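Local coordinates for BH1478 protein (Bacillus halodurans, PDB 2QUP) that is of unknown function, belongs to the DUF327 family and folds as a single-chain bundle of four long helices, at residues K33-K38 with A80-L85; A45-I50 with L139-Y144; R67-L72 with L113-A118. All coordinates share one frame; numbering follows the deposited sequence.

Overall arrangement
BH1478 illustrates how a four-helix bundle is joined at successive levels by different chemistry. Contact 1 joins helices 27-60 and 63-88, contact 2 closes 27-60 against 126-144, and contact 3 joins 63-88 to 98-120. Contact 2 lies near the middle, its centre about 13 Å from that of contact 1 and 15 Å from that of contact 3; the outer two, on opposite sides of the chain's centre, are about 25 Å apart between centres. Packing continues through contact 2: Tyr144 CB lies 3.5 Å from Ala80 O, and Ile50 CG1 lies 3.7 Å from Leu72 CB. A glycerol, probably from the crystallisation liquor, sits beside Lys70 of contact 3.

Contact 1: residues K33-K38 with A80-L85; sequences KQRDEK and AVELGL
Leu83 reaches across to the backbone of Asp36, joining the first two helices of an up-and-down four-helix bundle, 27-60 and 63-88, where the CA atoms of Asp36 and Leu83 lie 6.9 Å apart. From CB the leucine is still too far from the opposite segment to touch it, and CG, set anti to the backbone N (chi1 -175°), carries the two methyls toward helix 27-60. CD1 does most of the touching: it comes 3.9 Å from Asp36 O and 4.0 Å from Asp36 CA, and meets CB and OD2 of the same aspartate only slightly farther off. CD2, the other branch, comes no nearer than 4.3 Å to Asp36 O. Elsewhere this leucine packs on Ala39 and Leu43 of helix 27-60 and on Tyr144 of helix 126-144, so the methyl beside Asp36 belongs to a side chain buried among three helices. The aspartate's polar end is engaged elsewhere, since OD1 forms a salt bridge with Arg90 NE and OD2 another with Arg86 NE; the two would be expected to stabilise its negative charge. Nearer solvent, Arg35 and Glu82 extend their chains and cross at about a right angle, with guanidinium and carboxylate planes 89° apart. Arg35 NH2 and Glu82 OE1 remain 4.2 Å apart, an attraction of charges alone, for the oxygen lies well out of the guanidinium plane and no N-H points at it.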
loop_
_atom_site.group_PDB
_atom_site.type_symbol
_atom_site.label_atom_id
_atom_site.label_comp_id
_atom_site.label_asym_id
_atom_site.label_seq_id
_atom_site.Cartn_x
_atom_site.Cartn_y
_atom_site.Cartn_z
ATOM N N LYS A 33 21.307 -4.641 3.831
ATOM C CA LYS A 33 20.966 -3.252 3.570
ATOM C C LYS A 33 20.557 -3.012 2.125
ATOM O O LYS A 33 19.644 -2.235 1.849
ATOM C CB LYS A 33 22.122 -2.333 3.951
ATOM C CG LYS A 33 21.894 -1.598 5.262
ATOM C CD LYS A 33 23.204 -1.307 5.982
ATOM C CE LYS A 33 23.028 -0.222 7.045
ATOM N NZ LYS A 33 23.601 -0.635 8.357
ATOM N N GLN A 34 21.238 -3.692 1.216
ATOM C CA GLN A 34 20.992 -3.572 -0.209
ATOM C C GLN A 34 19.688 -4.251 -0.568
ATOM O O GLN A 34 18.958 -3.773 -1.430
ATOM C CB GLN A 34 22.119 -4.254 -0.972
ATOM C CG GLN A 34 23.357 -3.409 -1.149
ATOM C CD GLN A 34 24.371 -4.065 -2.066
ATOM O OE1 GLN A 34 24.171 -5.193 -2.535
ATOM N NE2 GLN A 34 25.470 -3.360 -2.330
ATOM N N ARG A 35 19.421 -5.376 0.096
ATOM C CA ARG A 35 18.161 -6.090 -0.032
ATOM C C ARG A 35 16.980 -5.205 0.361
ATOM O O ARG A 35 15.975 -5.151 -0.360
ATOM C CB ARG A 35 18.177 -7.358 0.811
ATOM C CG ARG A 35 16.959 -8.223 0.609
ATOM C CD ARG A 35 16.739 -9.163 1.758
ATOM N NE ARG A 35 15.619 -10.056 1.483
ATOM C CZ ARG A 35 15.215 -11.027 2.294
ATOM N NH1 ARG A 35 15.830 -11.247 3.451
ATOM N NH2 ARG A 35 14.187 -11.783 1.944
ATOM N N ASP A 36 17.126 -4.496 1.483
ATOM C CA ASP A 36 16.102 -3.576 1.982
ATOM C C ASP A 36 15.899 -2.424 1.018
ATOM O O ASP A 36 14.772 -1.993 0.789
ATOM C CB ASP A 36 16.484 -3.030 3.363
ATOM C CG ASP A 36 16.560 -4.116 4.435
ATOM O OD1 ASP A 36 17.092 -3.833 5.526
ATOM O OD2 ASP A 36 16.097 -5.254 4.198
ATOM N N GLU A 37 17.002 -1.944 0.454
ATOM C CA GLU A 37 16.997 -0.828 -0.484
ATOM C C GLU A 37 16.241 -1.153 -1.768
ATOM O O GLU A 37 15.415 -0.359 -2.224
ATOM C CB GLU A 37 18.429 -0.445 -0.831
ATOM C CG GLU A 37 18.763 1.006 -0.592
ATOM C CD GLU A 37 20.238 1.202 -0.289
ATOM O OE1 GLU A 37 21.078 0.867 -1.158
ATOM O OE2 GLU A 37 20.554 1.682 0.821
ATOM N N LYS A 38 16.535 -2.319 -2.334
ATOM C CA LYS A 38 15.895 -2.792 -3.555
ATOM C C LYS A 38 14.429 -3.066 -3.335
ATOM O O LYS A 38 13.621 -2.764 -4.190
ATOM C CB LYS A 38 16.577 -4.061 -4.081
ATOM C CG LYS A 38 17.914 -3.804 -4.754
ATOM C CD LYS A 38 18.462 -5.069 -5.403
ATOM C CE LYS A 38 19.996 -5.054 -5.457
ATOM N NZ LYS A 38 20.550 -5.921 -6.541
ATOM N N ALA A 80 5.155 -4.779 1.471
ATOM C CA ALA A 80 5.440 -3.810 2.513
ATOM C C ALA A 80 5.497 -4.404 3.917
ATOM O O ALA A 80 6.363 -4.009 4.707
ATOM C CB ALA A 80 4.447 -2.673 2.470
ATOM N N VAL A 81 4.584 -5.328 4.231
ATOM C CA VAL A 81 4.643 -6.091 5.502
ATOM C C VAL A 81 5.943 -6.875 5.617
ATOM O O VAL A 81 6.584 -6.858 6.656
ATOM C CB VAL A 81 3.439 -7.057 5.709
ATOM C CG1 VAL A 81 3.572 -7.831 7.035
ATOM C CG2 VAL A 81 2.136 -6.310 5.743
ATOM N N GLU A 82 6.332 -7.546 4.539
ATOM C CA GLU A 82 7.570 -8.318 4.513
ATOM C C GLU A 82 8.794 -7.450 4.771
ATOM O O GLU A 82 9.640 -7.820 5.583
ATOM C CB GLU A 82 7.716 -9.059 3.190
ATOM C CG GLU A 82 8.687 -10.220 3.258
ATOM C CD GLU A 82 9.222 -10.609 1.902
ATOM O OE1 GLU A 82 10.026 -11.561 1.841
ATOM O OE2 GLU A 82 8.840 -9.966 0.898
ATOM N N LEU A 83 8.870 -6.293 4.108
ATOM C CA LEU A 83 9.895 -5.289 4.414
ATOM C C LEU A 83 9.809 -4.707 5.832
ATOM O O LEU A 83 10.815 -4.665 6.536
ATOM C CB LEU A 83 9.900 -4.164 3.370
ATOM C CG LEU A 83 11.002 -3.106 3.494
ATOM C CD1 LEU A 83 12.402 -3.725 3.359
ATOM C CD2 LEU A 83 10.800 -1.971 2.499
ATOM N N GLY A 84 8.619 -4.257 6.235
ATOM C CA GLY A 84 8.366 -3.773 7.593
ATOM C C GLY A 84 8.856 -4.642 8.740
ATOM O O GLY A 84 9.517 -4.151 9.661
ATOM N N LEU A 85 8.537 -5.932 8.663
ATOM C CA LEU A 85 8.929 -6.903 9.671
ATOM C C LEU A 85 10.430 -7.147 9.689
ATOM O O LEU A 85 10.987 -7.428 10.748
ATOM C CB LEU A 85 8.184 -8.239 9.485
ATOM C CG LEU A 85 6.657 -8.293 9.651
ATOM C CD1 LEU A 85 6.156 -9.673 9.274
ATOM C CD2 LEU A 85 6.191 -7.919 11.075
#

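Contact 2: residues A45-I50 with L139-Y144; sequences ALMSKI and LLINIY
Leu140 is the first residue of 139-144 to meet the other segment, and it does so chiefly through one branch. Its CD1 lies 3.7 Å from Met47 CE, while its CB comes within 3.9 Å of the same methyl, which therefore rests alongside the leucine near its root as well as at its end. The methionine chain gets there by bending twice, at chi2 (43°) and chi3 (77°), turning CE toward the opposing helix. Ile50 adds a looser touch, with CD1 4.3 Å from Leu140 CD1. Phe76 packs on both Met47 and Ile50, and Val77 on Leu140, bringing helix 63-88 into the same apolar layer. This is the antiparallel pairing of first and last helices that closes a four-helix bundle: the local axes run at 168° and approach to 12.2 Å, a separation spanned by side chains rather than backbone. Ile141 follows at the more exposed margin, where its CG2 branch comes 4.0 Å from the same Met47 CE. Farther on, Ile143 turns to other helices, packing on Ile104 and Val81, while its carbonyl oxygen accepts a hydrogen bond from Arg96 NH2. At Tyr144, Ile141 O sits 3.2 Å above one face of the phenol ring, offset toward its rim.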
loop_
_atom_site.group_PDB
_atom_site.type_symbol
_atom_site.label_atom_id
_atom_site.label_comp_id
_atom_site.label_asym_id
_atom_site.label_seq_id
_atom_site.Cartn_x
_atom_site.Cartn_y
_atom_site.Cartn_z
ATOM N N ALA A 45 8.082 1.882 -7.082
ATOM C CA ALA A 45 7.604 1.610 -8.440
ATOM C C ALA A 45 6.151 1.132 -8.453
ATOM O O ALA A 45 5.365 1.572 -9.272
ATOM C CB ALA A 45 8.531 0.581 -9.131
ATOM N N LEU A 46 5.813 0.235 -7.529
ATOM C CA LEU A 46 4.442 -0.207 -7.317
ATOM C C LEU A 46 3.505 0.925 -6.887
ATOM O O LEU A 46 2.374 0.995 -7.330
ATOM C CB LEU A 46 4.440 -1.295 -6.253
ATOM C CG LEU A 46 3.299 -2.290 -6.154
ATOM C CD1 LEU A 46 2.765 -2.700 -7.549
ATOM C CD2 LEU A 46 3.809 -3.488 -5.412
ATOM N N MET A 47 3.976 1.804 -6.017
ATOM C CA MET A 47 3.173 2.946 -5.565
ATOM C C MET A 47 2.862 3.941 -6.709
ATOM O O MET A 47 1.821 4.611 -6.702
ATOM C CB MET A 47 3.904 3.628 -4.416
ATOM C CG MET A 47 3.145 4.724 -3.673
ATOM S SD MET A 47 1.421 4.370 -3.290
ATOM C CE MET A 47 1.590 3.264 -1.905
ATOM N N SER A 48 3.774 4.028 -7.675
ATOM C CA SER A 48 3.573 4.848 -8.865
ATOM C C SER A 48 2.391 4.327 -9.683
ATOM O O SER A 48 1.500 5.100 -10.056
ATOM C CB SER A 48 4.849 4.887 -9.720
ATOM O OG SER A 48 5.788 5.818 -9.203
ATOM N N LYS A 49 2.392 3.018 -9.953
ATOM C CA LYS A 49 1.246 2.305 -10.529
ATOM C C LYS A 49 -0.030 2.502 -9.709
ATOM O O LYS A 49 -1.068 2.877 -10.234
ATOM C CB LYS A 49 1.555 0.826 -10.598
ATOM C CG LYS A 49 2.605 0.494 -11.633
ATOM C CD LYS A 49 2.909 -0.997 -11.590
ATOM C CE LYS A 49 3.749 -1.399 -12.772
ATOM N NZ LYS A 49 5.181 -1.279 -12.430
ATOM N N ILE A 50 0.068 2.282 -8.412
ATOM C CA ILE A 50 -1.069 2.474 -7.512
ATOM C C ILE A 50 -1.645 3.889 -7.596
ATOM O O ILE A 50 -2.865 4.050 -7.636
ATOM C CB ILE A 50 -0.709 2.074 -6.061
ATOM C CG1 ILE A 50 -0.462 0.566 -5.962
ATOM C CG2 ILE A 50 -1.829 2.369 -5.105
ATOM C CD1 ILE A 50 0.087 0.162 -4.611
ATOM N N LEU A 139 -2.214 5.228 4.628
ATOM C CA LEU A 139 -1.990 4.016 5.392
ATOM C C LEU A 139 -0.872 3.148 4.768
ATOM O O LEU A 139 0.001 2.635 5.481
ATOM C CB LEU A 139 -3.296 3.241 5.534
ATOM C CG LEU A 139 -4.412 3.996 6.283
ATOM C CD1 LEU A 139 -5.763 3.326 6.104
ATOM C CD2 LEU A 139 -4.074 4.109 7.742
ATOM N N LEU A 140 -0.882 3.009 3.455
ATOM C CA LEU A 140 0.040 2.064 2.776
ATOM C C LEU A 140 1.517 2.346 2.981
ATOM O O LEU A 140 2.351 1.426 3.152
ATOM C CB LEU A 140 -0.235 2.051 1.276
ATOM C CG LEU A 140 -1.395 1.217 0.718
ATOM C CD1 LEU A 140 -1.440 1.386 -0.784
ATOM C CD2 LEU A 140 -1.320 -0.261 1.084
ATOM N N ILE A 141 1.864 3.623 2.901
ATOM C CA ILE A 141 3.266 4.013 3.025
ATOM C C ILE A 141 3.772 3.851 4.468
ATOM O O ILE A 141 4.968 3.726 4.702
ATOM C CB ILE A 141 3.528 5.446 2.471
ATOM C CG1 ILE A 141 2.656 6.477 3.186
ATOM C CG2 ILE A 141 3.288 5.518 0.963
ATOM C CD1 ILE A 141 2.928 7.908 2.770
ATOM N N ASN A 142 2.853 3.857 5.431
ATOM C CA ASN A 142 3.201 3.627 6.830
ATOM C C ASN A 142 3.410 2.162 7.219
ATOM O O ASN A 142 3.775 1.887 8.359
ATOM C CB ASN A 142 2.128 4.183 7.736
ATOM C CG ASN A 142 1.995 5.678 7.643
ATOM O OD1 ASN A 142 2.943 6.386 7.327
ATOM N ND2 ASN A 142 0.806 6.170 7.940
ATOM N N ILE A 143 3.144 1.232 6.302
ATOM C CA ILE A 143 3.231 -0.201 6.618
ATOM C C ILE A 143 4.661 -0.539 6.944
ATOM O O ILE A 143 4.941 -1.103 8.005
ATOM C CB ILE A 143 2.683 -1.153 5.491
ATOM C CG1 ILE A 143 1.150 -1.130 5.465
ATOM C CG2 ILE A 143 3.030 -2.598 5.830
ATOM C CD1 ILE A 143 0.511 -1.639 4.169
ATOM N N TYR A 144 5.570 -0.180 6.045
ATOM C CA TYR A 144 6.909 -0.741 6.110
ATOM C C TYR A 144 7.747 -0.005 7.147
ATOM O O TYR A 144 8.487 -0.628 7.913
ATOM C CB TYR A 144 7.580 -0.779 4.736
ATOM C CG TYR A 144 7.672 0.562 4.052
ATOM C CD1 TYR A 144 8.747 1.415 4.298
ATOM C CD2 TYR A 144 6.685 0.981 3.162
ATOM C CE1 TYR A 144 8.832 2.650 3.698
ATOM C CE2 TYR A 144 6.770 2.213 2.545
ATOM C CZ TYR A 144 7.849 3.041 2.821
ATOM O OH TYR A 144 7.951 4.269 2.222
#

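Contact 3: residues R67-L72 with L113-A118; sequences RKYKEL and LDLTDA
Two torsions direct Lys70 toward Thr116: chi1 of -67° starts the lysine chain beside its own backbone N, and a bend at chi3 (55°) turns its end onto the threonine hydroxyl. Thr116, for its part, holds OG1 beside its backbone N and anti to its carbonyl carbon (chi1 -49°), and the two side chains cross at about a right angle. The result is a hydrogen bond from Lys70 NZ to Thr116 OG1 of 2.8 Å. The lysine meets the hydroxyl with its end, for the methylene behind the ammonium, Lys70 CE, stays 3.8 Å from Thr116 OG1, whereas the threonine methyl CG2 is 4.1 Å from Lys70 NZ.

A residue earlier on each helix, the contact becomes apolar. Leu115 brings its CD2 methyl to the CD2 and CE2 atoms of the Tyr69 ring, 3.6 Å from Tyr69 CE2 and 3.8 Å from Tyr69 CD2; the approach is oblique, and the two side chains cross almost perpendicularly. Tyr69 continues inward onto Val133 and Ile136, and Leu115 onto Met132, so helix 126-144 takes part in the same core. A polar bond and an apolar touch thus lie side by side where helices 63-88 and 98-120, neighbours in the four-helix bundle, pack together.

The hydroxyl of Thr116 is also hydrogen-bonded to Leu112 O, one turn back on its own helix, and Lys70 NZ has a second partner in O3 of a bound glycerol. Because a carbonyl can only accept, OG1 must give its proton to Leu112 O while receiving one from the ammonium, an arrangement that fixes the rotation of the hydroxyl and ties the lysine to a helix backbone through a single intermediary oxygen.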
loop_
_atom_site.group_PDB
_atom_site.type_symbol
_atom_site.label_atom_id
_atom_site.label_comp_id
_atom_site.label_asym_id
_atom_site.label_seq_id
_atom_site.Cartn_x
_atom_site.Cartn_y
_atom_site.Cartn_z
ATOM N N ARG A 67 -11.073 -3.573 -9.646
ATOM C CA ARG A 67 -10.345 -4.830 -9.690
ATOM C C ARG A 67 -8.837 -4.580 -9.833
ATOM O O ARG A 67 -8.046 -5.107 -9.041
ATOM C CB ARG A 67 -10.852 -5.707 -10.842
ATOM C CG ARG A 67 -11.996 -6.669 -10.492
ATOM C CD ARG A 67 -12.799 -7.155 -11.732
ATOM N NE ARG A 67 -11.982 -7.320 -12.937
ATOM C CZ ARG A 67 -12.370 -7.002 -14.174
ATOM N NH1 ARG A 67 -13.579 -6.508 -14.409
ATOM N NH2 ARG A 67 -11.545 -7.194 -15.191
ATOM N N LYS A 68 -8.444 -3.765 -10.814
ATOM C CA LYS A 68 -7.027 -3.502 -11.071
ATOM C C LYS A 68 -6.359 -2.766 -9.897
ATOM O O LYS A 68 -5.235 -3.075 -9.534
ATOM C CB LYS A 68 -6.821 -2.763 -12.403
ATOM C CG LYS A 68 -5.370 -2.370 -12.666
ATOM C CD LYS A 68 -4.985 -2.316 -14.135
ATOM C CE LYS A 68 -3.508 -1.974 -14.279
ATOM N NZ LYS A 68 -2.675 -2.870 -13.434
ATOM N N TYR A 69 -7.077 -1.824 -9.300
ATOM C CA TYR A 69 -6.625 -1.071 -8.115
ATOM C C TYR A 69 -6.312 -1.975 -6.918
ATOM O O TYR A 69 -5.204 -1.947 -6.367
ATOM C CB TYR A 69 -7.720 -0.068 -7.698
ATOM C CG TYR A 69 -7.312 0.776 -6.510
ATOM C CD1 TYR A 69 -6.327 1.753 -6.636
ATOM C CD2 TYR A 69 -7.888 0.581 -5.254
ATOM C CE1 TYR A 69 -5.937 2.527 -5.548
ATOM C CE2 TYR A 69 -7.493 1.341 -4.155
ATOM C CZ TYR A 69 -6.526 2.317 -4.317
ATOM O OH TYR A 69 -6.142 3.074 -3.242
ATOM N N LYS A 70 -7.293 -2.794 -6.545
ATOM C CA LYS A 70 -7.171 -3.665 -5.390
ATOM C C LYS A 70 -6.152 -4.771 -5.632
ATOM O O LYS A 70 -5.538 -5.218 -4.688
ATOM C CB LYS A 70 -8.531 -4.229 -4.989
ATOM C CG LYS A 70 -9.480 -3.145 -4.449
ATOM C CD LYS A 70 -10.907 -3.623 -4.314
ATOM C CE LYS A 70 -11.061 -4.872 -3.472
ATOM N NZ LYS A 70 -12.514 -5.081 -3.224
ATOM N N GLU A 71 -5.945 -5.175 -6.882
ATOM C CA GLU A 71 -4.898 -6.162 -7.127
ATOM C C GLU A 71 -3.495 -5.586 -6.951
ATOM O O GLU A 71 -2.590 -6.304 -6.533
ATOM C CB GLU A 71 -5.086 -6.887 -8.461
ATOM C CG GLU A 71 -6.106 -8.052 -8.383
ATOM C CD GLU A 71 -5.526 -9.328 -7.766
ATOM O OE1 GLU A 71 -5.836 -9.631 -6.592
ATOM O OE2 GLU A 71 -4.757 -10.031 -8.457
ATOM N N LEU A 72 -3.329 -4.294 -7.222
ATOM C CA LEU A 72 -2.083 -3.612 -6.974
ATOM C C LEU A 72 -1.885 -3.371 -5.478
ATOM O O LEU A 72 -0.789 -3.573 -4.953
ATOM C CB LEU A 72 -2.043 -2.296 -7.761
ATOM C CG LEU A 72 -1.893 -2.348 -9.277
ATOM C CD1 LEU A 72 -1.945 -0.941 -9.810
ATOM C CD2 LEU A 72 -0.563 -2.998 -9.678
ATOM N N LEU A 113 -12.734 -2.267 1.689
ATOM C CA LEU A 113 -14.116 -2.752 1.676
ATOM C C LEU A 113 -15.075 -1.574 1.566
ATOM O O LEU A 113 -16.077 -1.660 0.874
ATOM C CB LEU A 113 -14.416 -3.556 2.944
ATOM C CG LEU A 113 -13.728 -4.914 3.126
ATOM C CD1 LEU A 113 -13.919 -5.434 4.565
ATOM C CD2 LEU A 113 -14.244 -5.922 2.119
ATOM N N ASP A 114 -14.743 -0.468 2.223
ATOM C CA ASP A 114 -15.574 0.747 2.188
ATOM C C ASP A 114 -15.551 1.447 0.837
ATOM O O ASP A 114 -16.500 2.154 0.449
ATOM C CB ASP A 114 -15.102 1.731 3.253
ATOM C CG ASP A 114 -15.547 1.342 4.641
ATOM O OD1 ASP A 114 -15.135 2.038 5.585
ATOM O OD2 ASP A 114 -16.304 0.352 4.789
ATOM N N LEU A 115 -14.443 1.255 0.144
ATOM C CA LEU A 115 -14.244 1.771 -1.190
ATOM C C LEU A 115 -15.062 0.990 -2.209
ATOM O O LEU A 115 -15.750 1.591 -3.022
ATOM C CB LEU A 115 -12.749 1.702 -1.562
ATOM C CG LEU A 115 -12.344 2.140 -2.966
ATOM C CD1 LEU A 115 -12.581 3.635 -3.166
ATOM C CD2 LEU A 115 -10.891 1.807 -3.211
ATOM N N THR A 116 -14.956 -0.344 -2.170
ATOM C CA THR A 116 -15.830 -1.231 -2.915
ATOM C C THR A 116 -17.295 -0.846 -2.841
ATOM O O THR A 116 -17.964 -0.737 -3.860
ATOM C CB THR A 116 -15.628 -2.676 -2.512
ATOM O OG1 THR A 116 -14.228 -2.960 -2.542
ATOM C CG2 THR A 116 -16.306 -3.597 -3.511
ATOM N N ASP A 117 -17.763 -0.582 -1.634
ATOM C CA ASP A 117 -19.117 -0.138 -1.415
ATOM C C ASP A 117 -19.449 1.145 -2.148
ATOM O O ASP A 117 -20.508 1.260 -2.774
ATOM C CB ASP A 117 -19.340 0.044 0.072
ATOM C CG ASP A 117 -20.553 -0.679 0.547
ATOM O OD1 ASP A 117 -20.567 -1.934 0.488
ATOM O OD2 ASP A 117 -21.506 0.018 0.955
ATOM N N ALA A 118 -18.535 2.105 -2.068
ATOM C CA ALA A 118 -18.755 3.440 -2.603
ATOM C C ALA A 118 -18.784 3.402 -4.131
ATOM O O ALA A 118 -19.536 4.131 -4.771
ATOM C CB ALA A 118 -17.668 4.367 -2.119
#